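Local coordinates for hypothetical protein Atu2648 (Agrobacterium tumefaciens str. C58, PDB 1ZCE), which is of unknown function but is built on an EVE domain, related to the ASCH and PUA domains, which suggests a role in nucleic acid binding, at residues Lys13-Trp16 / Glu17-Lys20. Numbering follows the deposited sequence.
Sequences KWSW and EMQK
Ser15 caps the start of helix 16-22: its OG accepts from Met18 N in the first turn at 3.2 Å, an N-cap bond. A chi1 of 69° places OG between its own backbone N and carbonyl carbon, where it can accept from that amide. Two backbone bonds then set the helical repeat, Gln19 N to Ser15 O and Lys20 N to Trp16 O, both 2.9 Å long.

The indole N-H of Trp14 adds a bond between side chains, from NE1 to Gln19 OE1 over 2.8 Å and almost straight at 172°. The oxygen lies in the plane of the indole, whereas the donor stands above the plane of the amide, and the two planes are 73° apart. This bond fixes the rotation of the ring against the helix; the other end of the amide, NE2, makes a weak bond to Ile88 O.

Two CH-pi contacts cover ring faces. Met18, a selenomethionine, lays CB over the six-membered ring of Trp14, 3.8 Å from its centroid and nearly on the normal, while Met18 SE stands 4.8 Å from the same centroid, obliquely, as a Met-aromatic contact. On the buried side, Lys20 runs across one face of Trp16, its CG 3.8 Å from the six-ring centroid and CE 3.4 Å from Trp16 NE1. The bend at chi3 takes the chain on past the pyrrole end, where Lys20 NZ and Trp16 NE1 share Asp93 OD1; a long salt bridge from NZ to Glu17 OE2 is the looser pairing.

Trp16, at the start of helix 16-22, packs against the sheet, touching Phe52, Val62, Val65 and Ala90 of strands 49-54, 60-73 and 84-99, while Trp14, in the loop before it, touches Glu27 of strand 27-28.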
# COMPACT_ATOMS: atom_id res chain seq x y z
N LYS A 13 -9.13 10.50 -6.74
CA LYS A 13 -9.36 10.93 -5.37
C LYS A 13 -8.07 11.27 -4.64
O LYS A 13 -7.93 12.34 -4.06
CB LYS A 13 -10.10 9.83 -4.60
CG LYS A 13 -11.54 9.62 -5.04
CD LYS A 13 -12.19 8.48 -4.27
CE LYS A 13 -13.70 8.45 -4.52
NZ LYS A 13 -14.02 8.40 -5.97
N TRP A 14 -7.12 10.34 -4.67
CA TRP A 14 -5.84 10.53 -4.01
C TRP A 14 -4.74 9.87 -4.83
O TRP A 14 -4.59 8.65 -4.82
CB TRP A 14 -5.89 9.92 -2.60
CG TRP A 14 -4.69 10.26 -1.79
CD1 TRP A 14 -3.69 9.41 -1.42
CD2 TRP A 14 -4.34 11.54 -1.26
NE1 TRP A 14 -2.74 10.08 -0.69
CE2 TRP A 14 -3.12 11.40 -0.58
CE3 TRP A 14 -4.95 12.81 -1.30
CZ2 TRP A 14 -2.48 12.47 0.06
CZ3 TRP A 14 -4.33 13.87 -0.66
CH2 TRP A 14 -3.10 13.70 0.01
N SER A 15 -3.99 10.69 -5.55
CA SER A 15 -2.93 10.20 -6.41
C SER A 15 -1.57 10.13 -5.73
O SER A 15 -1.35 10.72 -4.67
CB SER A 15 -2.79 11.09 -7.64
OG SER A 15 -2.27 12.35 -7.25
N TRP A 16 -0.66 9.41 -6.37
CA TRP A 16 0.69 9.25 -5.89
C TRP A 16 1.35 10.63 -5.77
O TRP A 16 2.09 10.90 -4.83
CB TRP A 16 1.47 8.36 -6.85
CG TRP A 16 2.93 8.25 -6.57
CD1 TRP A 16 3.95 8.50 -7.44
CD2 TRP A 16 3.55 7.85 -5.34
NE1 TRP A 16 5.16 8.28 -6.83
CE2 TRP A 16 4.94 7.88 -5.54
CE3 TRP A 16 3.05 7.47 -4.08
CZ2 TRP A 16 5.86 7.55 -4.54
CZ3 TRP A 16 3.97 7.13 -3.08
CH2 TRP A 16 5.35 7.18 -3.32
N GLU A 17 1.06 11.52 -6.73
CA GLU A 17 1.63 12.86 -6.69
C GLU A 17 1.17 13.58 -5.43
O GLU A 17 1.96 14.25 -4.77
CB GLU A 17 1.22 13.65 -7.94
CG GLU A 17 1.86 13.15 -9.23
CD GLU A 17 3.35 13.43 -9.31
OE1 GLU A 17 4.00 12.96 -10.27
OE2 GLU A 17 3.88 14.12 -8.41
N MSE A 18 -0.11 13.44 -5.09
CA MSE A 18 -0.64 14.08 -3.90
C MSE A 18 0.00 13.47 -2.65
O MSE A 18 0.29 14.18 -1.68
CB MSE A 18 -2.16 13.91 -3.83
CG MSE A 18 -2.90 14.63 -4.96
SE MSE A 18 -4.78 14.22 -4.99
CE MSE A 18 -5.44 15.75 -4.03
N GLN A 19 0.23 12.16 -2.69
CA GLN A 19 0.85 11.47 -1.57
C GLN A 19 2.26 12.03 -1.35
O GLN A 19 2.63 12.36 -0.23
CB GLN A 19 0.90 9.96 -1.84
CG GLN A 19 1.49 9.15 -0.70
CD GLN A 19 0.69 9.28 0.59
OE1 GLN A 19 -0.50 8.99 0.62
NE2 GLN A 19 1.35 9.73 1.65
N LYS A 20 3.04 12.14 -2.43
CA LYS A 20 4.39 12.67 -2.31
C LYS A 20 4.39 14.11 -1.80
O LYS A 20 5.28 14.50 -1.04
CB LYS A 20 5.13 12.58 -3.65
CG LYS A 20 5.46 11.16 -4.07
CD LYS A 20 6.37 11.12 -5.28
CE LYS A 20 5.69 11.66 -6.53
NZ LYS A 20 6.57 11.50 -7.71